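Local coordinates for dimethyl-sulfide monooxygenase (Hyphomicrobium sulfonivorans, PDB 6AK1), which catalyses the FMN-dependent, NADH-consuming oxidation of dimethyl sulfide to methanethiol and formaldehyde, the first step in dimethyl sulfide degradation, at residues S336-T339 with T340-L344; T40-A43 with M44-R48; E71-R75 with D76-V80. All blocks are in the same frame, centred on the assembly; numbering follows the deposited sequence.

Contact 1. Residues S336-T339 with T340-L344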
loop_
_atom_site.group_PDB
_atom_site.type_symbol
_atom_site.label_atom_id
_atom_site.label_comp_id
_atom_site.label_asym_id
_atom_site.label_seq_id
_atom_site.Cartn_x
_atom_site.Cartn_y
_atom_site.Cartn_z
ATOM N N SER A 336 -13.097 21.321 3.620
ATOM C CA SER A 336 -12.322 20.115 3.845
ATOM C C SER A 336 -10.846 20.329 3.541
ATOM O O SER A 336 -9.981 19.838 4.274
ATOM C CB SER A 336 -12.880 18.982 2.998
ATOM O OG SER A 336 -12.189 17.776 3.315
ATOM N N LEU A 337 -10.532 21.051 2.465
ATOM C CA LEU A 337 -9.123 21.263 2.164
ATOM C C LEU A 337 -8.520 22.333 3.065
ATOM O O LEU A 337 -7.417 22.137 3.595
ATOM C CB LEU A 337 -8.928 21.627 0.693
ATOM C CG LEU A 337 -7.443 21.717 0.296
ATOM C CD1 LEU A 337 -6.667 20.485 0.770
ATOM C CD2 LEU A 337 -7.288 21.883 -1.205
ATOM N N ARG A 338 -9.229 23.462 3.239
ATOM C CA ARG A 338 -8.782 24.510 4.159
ATOM C C ARG A 338 -8.445 23.929 5.524
ATOM O O ARG A 338 -7.402 24.241 6.100
ATOM C CB ARG A 338 -9.845 25.612 4.303
ATOM C CG ARG A 338 -9.392 26.807 5.179
ATOM C CD ARG A 338 -10.525 27.813 5.506
ATOM N NE ARG A 338 -11.468 27.266 6.484
ATOM C CZ ARG A 338 -12.677 26.797 6.190
ATOM N NH1 ARG A 338 -13.122 26.821 4.942
ATOM N NH2 ARG A 338 -13.437 26.302 7.150
ATOM N N THR A 339 -9.308 23.059 6.046
ATOM C CA THR A 339 -9.064 22.528 7.379
ATOM C C THR A 339 -7.893 21.549 7.393
ATOM O O THR A 339 -7.174 21.472 8.398
ATOM C CB THR A 339 -10.348 21.893 7.937
ATOM O OG1 THR A 339 -10.223 21.727 9.352
ATOM C CG2 THR A 339 -10.629 20.537 7.323
ATOM N N THR A 340 -7.653 20.817 6.293
ATOM C CA THR A 340 -6.496 19.920 6.301
ATOM C C THR A 340 -5.202 20.695 6.073
ATOM O O THR A 340 -4.207 20.457 6.758
ATOM C CB THR A 340 -6.644 18.796 5.265
ATOM O OG1 THR A 340 -7.283 19.290 4.085
ATOM C CG2 THR A 340 -7.457 17.655 5.837
ATOM N N LEU A 341 -5.202 21.653 5.151
ATOM C CA LEU A 341 -4.031 22.509 4.986
ATOM C C LEU A 341 -3.680 23.247 6.269
ATOM O O LEU A 341 -2.497 23.398 6.595
ATOM C CB LEU A 341 -4.258 23.497 3.853
ATOM C CG LEU A 341 -4.445 22.836 2.478
ATOM C CD1 LEU A 341 -4.734 23.887 1.441
ATOM C CD2 LEU A 341 -3.203 22.055 2.091
ATOM N N GLU A 342 -4.689 23.703 7.018
ATOM C CA GLU A 342 -4.411 24.420 8.265
ATOM C C GLU A 342 -3.783 23.503 9.310
ATOM O O GLU A 342 -2.907 23.929 10.073
ATOM C CB GLU A 342 -5.692 25.047 8.823
ATOM C CG GLU A 342 -6.152 26.320 8.127
ATOM C CD GLU A 342 -7.529 26.773 8.608
ATOM O OE1 GLU A 342 -8.273 25.929 9.148
ATOM O OE2 GLU A 342 -7.863 27.969 8.473
ATOM N N SER A 343 -4.221 22.241 9.369
ATOM C CA SER A 343 -3.604 21.308 10.310
ATOM C C SER A 343 -2.178 20.943 9.895
ATOM O O SER A 343 -1.345 20.630 10.757
ATOM C CB SER A 343 -4.462 20.051 10.449
ATOM O OG SER A 343 -4.545 19.369 9.210
ATOM N N LEU A 344 -1.867 21.017 8.598
ATOM C CA LEU A 344 -0.551 20.649 8.089
ATOM C C LEU A 344 0.490 21.761 8.177
ATOM O O LEU A 344 1.685 21.468 8.083
ATOM C CB LEU A 344 -0.656 20.186 6.629
ATOM C CG LEU A 344 -1.315 18.826 6.383
ATOM C CD1 LEU A 344 -1.594 18.620 4.901
ATOM C CD2 LEU A 344 -0.443 17.708 6.932
#

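Contact 2. Residues T40-A43 with M44-R48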
loop_
_atom_site.group_PDB
_atom_site.type_symbol
_atom_site.label_atom_id
_atom_site.label_comp_id
_atom_site.label_asym_id
_atom_site.label_seq_id
_atom_site.Cartn_x
_atom_site.Cartn_y
_atom_site.Cartn_z
ATOM N N THR A 40 16.506 -2.493 -7.378
ATOM C CA THR A 40 17.301 -3.480 -6.644
ATOM C C THR A 40 18.176 -2.810 -5.587
ATOM O O THR A 40 18.332 -3.346 -4.482
ATOM C CB THR A 40 18.148 -4.339 -7.601
ATOM O OG1 THR A 40 19.022 -3.515 -8.386
ATOM C CG2 THR A 40 17.246 -5.116 -8.526
ATOM N N ASN A 41 18.746 -1.639 -5.897
ATOM C CA ASN A 41 19.470 -0.876 -4.876
ATOM C C ASN A 41 18.547 -0.450 -3.730
ATOM O O ASN A 41 18.941 -0.489 -2.566
ATOM C CB ASN A 41 20.118 0.367 -5.487
ATOM C CG ASN A 41 21.278 0.041 -6.389
ATOM O OD1 ASN A 41 21.892 -1.025 -6.282
ATOM N ND2 ASN A 41 21.608 0.977 -7.274
ATOM N N MET A 42 17.325 -0.017 -4.047
ATOM C CA MET A 42 16.368 0.358 -3.004
ATOM C C MET A 42 16.078 -0.817 -2.065
ATOM O O MET A 42 16.140 -0.672 -0.834
ATOM C CB MET A 42 15.076 0.889 -3.647
ATOM C CG MET A 42 13.953 1.276 -2.655
ATOM S SD MET A 42 14.505 2.508 -1.427
ATOM C CE MET A 42 15.082 3.780 -2.538
ATOM N N ALA A 43 15.787 -2.002 -2.633
ATOM C CA ALA A 43 15.434 -3.163 -1.813
ATOM C C ALA A 43 16.585 -3.577 -0.906
ATOM O O ALA A 43 16.367 -3.944 0.254
ATOM C CB ALA A 43 15.008 -4.348 -2.701
ATOM N N MET A 44 17.814 -3.553 -1.425
ATOM C CA MET A 44 18.963 -3.899 -0.598
ATOM C C MET A 44 19.179 -2.869 0.502
ATOM O O MET A 44 19.517 -3.228 1.637
ATOM C CB MET A 44 20.212 -4.023 -1.462
ATOM C CG MET A 44 20.143 -5.164 -2.465
ATOM S SD MET A 44 21.781 -5.527 -3.151
ATOM C CE MET A 44 21.935 -4.238 -4.370
ATOM N N GLU A 45 18.991 -1.586 0.176
ATOM C CA GLU A 45 19.171 -0.525 1.154
ATOM C C GLU A 45 18.132 -0.612 2.273
ATOM O O GLU A 45 18.448 -0.312 3.430
ATOM C CB GLU A 45 19.111 0.834 0.449
ATOM C CG GLU A 45 19.118 2.035 1.380
ATOM C CD GLU A 45 20.499 2.332 1.977
ATOM O OE1 GLU A 45 21.380 1.453 1.918
ATOM O OE2 GLU A 45 20.701 3.456 2.498
ATOM N N LEU A 46 16.907 -1.055 1.958
ATOM C CA LEU A 46 15.911 -1.293 3.001
ATOM C C LEU A 46 16.335 -2.392 3.969
ATOM O O LEU A 46 15.999 -2.318 5.154
ATOM C CB LEU A 46 14.556 -1.636 2.378
ATOM C CG LEU A 46 13.823 -0.515 1.619
ATOM C CD1 LEU A 46 12.399 -0.900 1.346
ATOM C CD2 LEU A 46 13.847 0.771 2.398
ATOM N N GLU A 47 17.067 -3.415 3.506
ATOM C CA GLU A 47 17.473 -4.471 4.435
ATOM C C GLU A 47 18.643 -4.046 5.311
ATOM O O GLU A 47 18.756 -4.508 6.446
ATOM C CB GLU A 47 17.823 -5.768 3.688
ATOM C CG GLU A 47 16.621 -6.393 3.062
ATOM C CD GLU A 47 16.718 -7.897 2.855
ATOM O OE1 GLU A 47 17.822 -8.434 2.611
ATOM O OE2 GLU A 47 15.662 -8.549 2.927
ATOM N N ARG A 48 19.507 -3.164 4.816
ATOM C CA ARG A 48 20.542 -2.592 5.667
ATOM C C ARG A 48 19.940 -1.936 6.908
ATOM O O ARG A 48 20.562 -1.935 7.976
ATOM C CB ARG A 48 21.383 -1.583 4.867
ATOM C CG ARG A 48 22.543 -0.961 5.647
ATOM C CD ARG A 48 23.377 -0.038 4.782
ATOM N NE ARG A 48 22.745 1.247 4.486
ATOM C CZ ARG A 48 22.862 2.336 5.245
ATOM N NH1 ARG A 48 23.569 2.292 6.370
ATOM N NH2 ARG A 48 22.270 3.473 4.887
#

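Contact 3. Residues E71-R75 with D76-V80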
loop_
_atom_site.group_PDB
_atom_site.type_symbol
_atom_site.label_atom_id
_atom_site.label_comp_id
_atom_site.label_asym_id
_atom_site.label_seq_id
_atom_site.Cartn_x
_atom_site.Cartn_y
_atom_site.Cartn_z
ATOM N N GLU A 71 -1.353 18.518 -18.525
ATOM C CA GLU A 71 -0.077 19.078 -18.963
ATOM C C GLU A 71 0.833 19.419 -17.783
ATOM O O GLU A 71 2.038 19.157 -17.831
ATOM C CB GLU A 71 -0.275 20.317 -19.835
ATOM C CG GLU A 71 1.076 20.968 -20.158
ATOM C CD GLU A 71 0.988 22.314 -20.846
ATOM O OE1 GLU A 71 -0.068 22.977 -20.756
ATOM O OE2 GLU A 71 1.995 22.713 -21.474
ATOM N N MET A 72 0.289 20.016 -16.726
ATOM C CA MET A 72 1.143 20.340 -15.587
ATOM C C MET A 72 1.674 19.081 -14.908
ATOM O O MET A 72 2.807 19.078 -14.415
ATOM C CB MET A 72 0.388 21.218 -14.596
ATOM C CG MET A 72 0.008 22.598 -15.183
ATOM S SD MET A 72 1.417 23.485 -15.903
ATOM C CE MET A 72 0.963 23.503 -17.612
ATOM N N ALA A 73 0.884 17.999 -14.892
ATOM C CA ALA A 73 1.364 16.733 -14.341
ATOM C C ALA A 73 2.499 16.148 -15.182
ATOM O O ALA A 73 3.468 15.611 -14.636
ATOM C CB ALA A 73 0.210 15.735 -14.235
ATOM N N LEU A 74 2.402 16.244 -16.511
ATOM C CA LEU A 74 3.490 15.775 -17.370
ATOM C C LEU A 74 4.763 16.595 -17.166
ATOM O O LEU A 74 5.876 16.048 -17.186
ATOM C CB LEU A 74 3.059 15.827 -18.839
ATOM C CG LEU A 74 2.044 14.770 -19.274
ATOM C CD1 LEU A 74 1.351 15.177 -20.594
ATOM C CD2 LEU A 74 2.713 13.393 -19.415
ATOM N N ARG A 75 4.623 17.913 -16.981
ATOM C CA ARG A 75 5.804 18.773 -16.905
ATOM C C ARG A 75 6.624 18.494 -15.652
ATOM O O ARG A 75 7.856 18.569 -15.685
ATOM C CB ARG A 75 5.397 20.249 -16.968
ATOM C CG ARG A 75 4.927 20.679 -18.354
ATOM C CD ARG A 75 4.437 22.154 -18.380
ATOM N NE ARG A 75 5.495 23.113 -18.047
ATOM C CZ ARG A 75 6.395 23.551 -18.924
ATOM N NH1 ARG A 75 6.374 23.109 -20.175
ATOM N NH2 ARG A 75 7.330 24.420 -18.546
ATOM N N ASP A 76 5.968 18.174 -14.541
ATOM C CA ASP A 76 6.658 17.832 -13.306
ATOM C C ASP A 76 6.631 16.326 -13.012
ATOM O O ASP A 76 7.015 15.905 -11.915
ATOM C CB ASP A 76 6.048 18.631 -12.147
ATOM C CG ASP A 76 6.833 18.495 -10.858
ATOM O OD1 ASP A 76 8.069 18.627 -10.897
ATOM O OD2 ASP A 76 6.211 18.225 -9.816
ATOM N N ALA A 77 6.195 15.508 -13.973
ATOM C CA ALA A 77 6.194 14.049 -13.839
ATOM C C ALA A 77 5.439 13.594 -12.594
ATOM O O ALA A 77 5.865 12.670 -11.889
ATOM C CB ALA A 77 7.621 13.486 -13.837
ATOM N N ASP A 78 4.288 14.224 -12.341
ATOM C CA ASP A 78 3.455 13.945 -11.166
ATOM C C ASP A 78 2.612 12.695 -11.423
ATOM O O ASP A 78 1.487 12.761 -11.930
ATOM C CB ASP A 78 2.591 15.154 -10.828
ATOM C CG ASP A 78 3.427 16.406 -10.628
ATOM O OD1 ASP A 78 4.200 16.456 -9.643
ATOM O OD2 ASP A 78 3.347 17.315 -11.483
ATOM N N GLN A 79 3.188 11.542 -11.053
ATOM C CA GLN A 79 2.606 10.206 -11.198
ATOM C C GLN A 79 2.308 9.865 -12.656
ATOM O O GLN A 79 1.524 8.957 -12.942
ATOM C CB GLN A 79 1.368 10.053 -10.301
ATOM C CG GLN A 79 1.721 10.239 -8.803
ATOM C CD GLN A 79 0.596 9.830 -7.850
ATOM O OE1 GLN A 79 -0.341 9.126 -8.236
ATOM N NE2 GLN A 79 0.685 10.284 -6.596
ATOM N N VAL A 80 2.937 10.584 -13.585
ATOM C CA VAL A 80 2.993 10.199 -14.982
ATOM C C VAL A 80 4.375 10.620 -15.502
ATOM O O VAL A 80 4.812 11.736 -15.253
ATOM C CB VAL A 80 1.834 10.824 -15.813
ATOM C CG1 VAL A 80 1.877 12.358 -15.789
ATOM C CG2 VAL A 80 1.857 10.297 -17.260
#

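Contact 1. Residues S336-T339 with T340-L344
The hydroxyl of Thr340 is wedged between two carbonyl oxygens of the preceding helical turn, with OG1 2.8 Å from Ser336 O and 2.9 Å from Leu337 O. Placing OG1 between the backbone N and the carbonyl carbon (chi1 37°) folds the hydroxyl back over this turn. Ser336 O also takes the backbone N-H of Thr340, which approaches from above the carbonyl plane. Much straighter is the neighbouring bond from Leu341 N to Leu337 O, 2.7 Å long with an N-H...O angle of 176°. On the buried face the two leucines meet obliquely, Leu337 CG lying 3.7 Å from Leu341 CD1; loop residues Phe320 and Leu329 pack on Leu337 and Leu341 respectively. A different pairing marks the outer face, where Arg338 and Glu342 run side by side in the same direction. Glu342 OE2 rests 3.8 Å from Arg338 CG, while the guanidinium and carboxylate planes stand 79° apart. Arg338 NE is 4.2 Å from Glu342 OE2, beyond a salt bridge, and the guanidinium turns instead to Met332 O and Asp335. An alanine in place of Glu342 would probably leave one flank of the arginine methylenes uncovered and the guanidinium with less negative charge nearby, Asp335 remaining. Three residues after Thr340, Ser343 OG donates to Thr340 O at 2.7 Å, sharing that acceptor with Leu344 N, and is also bonded to Thr249 OG1. Hydroxyls folded onto backbone carbonyls three or four residues back are a familiar feature of alpha helices, here in helix 335-344 of a luciferase-like TIM-barrel monooxygenase.

Contact 2. Residues T40-A43 with M44-R48
Met44 lays its side chain back over the turn before it, with CG 3.3 Å from Thr40 O and the terminal methyl CE 3.7 Å from Asn41 OD1. The bend at the thioether (chi3 -80°) brings CE round to the amide oxygen, and the two side chains meet at a slant. Helix 36-48, to which all these residues belong, is the helical arm of a beta-alpha-beta unit of the TIM barrel, linking the adjacent parallel strands 6-12 and 53-57. Its backbone repeats the i to i-4 pattern: Leu46 N donates to Met42 O at 2.9 Å, whereas the bond from Glu47 N to Ala43 O is weak. Met42 and Leu46 mark the barrel-facing side. Both press on Leu54 of strand 53-57, and they touch each other loosely, Met42 SD being 4.3 Å from Leu46 CD2. Next to them Ala43 packs on Met92 of helix 89-94, while Leu46 and Glu45 also meet Val405 of helix 403-418, so the helix is held between its two neighbours in the outer ring. Charged groups fasten the C-terminal turn. Glu47 OE2 accepts the backbone N-H groups of Glu97, His98 and Val99, three bonds on a single carboxylate oxygen, which would favour its negative charge. On another flank Arg48 grips Glu45 side-on with two nitrogens, and the pair is tied to helix 403-418 through Thr406 at Glu45 OE2 and Asp410 at Arg48 NH2. Arg48 NE reaches Glu45 OE1 at 2.9 Å, while Arg48 NH2 lies 2.9 Å from Glu45 OE2 in a salt bridge; both oxygens lie close to the guanidinium plane, yet they are met from above the carboxylate, 42° out of its plane at OE1.

Contact 3. Residues E71-R75 with D76-V80
Ala73 O receives Asp78 N at 2.8 Å and, with the weak bond from Ala77 N to Leu74 O, completes a Schellman motif that ends the short helix 71-75. Ala77, at positive phi, reverses the backbone as the C-prime residue, and an inverse gamma turn centred on Asp78 follows. The tight side is the inner one, gathered round that short backbone bond: Ala73 and Asp78 are both buried, the Ala73 methyl CB lies 4.1 Å from Val80 CG1, and Asp78 packs on Leu311 of helix 305-316. On the solvent side a single methyl of the exposed Leu74 does the touching, CD2 standing 3.9 Å from both Val80 CG1 and Val80 CG2. With CG1 between the backbone N and the carbonyl carbon (chi1 61°), Val80 presents both branches to that methyl. The side chain of Val80 lies about 10 Å from that of Asp58, which probably binds FMN.

Two buried carboxylates carry the polar chemistry. Asp76 OD1 accepts from Trp23 NE1, while Asp76 OD2 lies 2.7 Å from Asp78 OD1. The second oxygen of Asp78, OD2, faces another acceptor, Met72 O, at 3.5 Å. Two acid oxygens so close, and away from bulk solvent, imply that one of the aspartates probably holds a proton.

From the N terminus, contact 2 comes first, in helix 36-48, then contact 3 at the end of helix 71-75, and much later contact 1 in helix 335-344. Each joins two adjoining segments of the chain, so none closes a long loop, and the three follow in series without nesting or crossing. Nor do they touch: nearest atoms are about 16 Å apart between contacts 2 and 3, about 14 Å between contacts 1 and 3, and about 23 Å between contacts 1 and 2. Contact 2 ties a barrel helix to strand 53-57 and to helices 89-94 and 403-418. Contact 3 joins the loop before helix 89-94 to helix 305-316, and contact 1 sets helix 335-344 against surrounding loops.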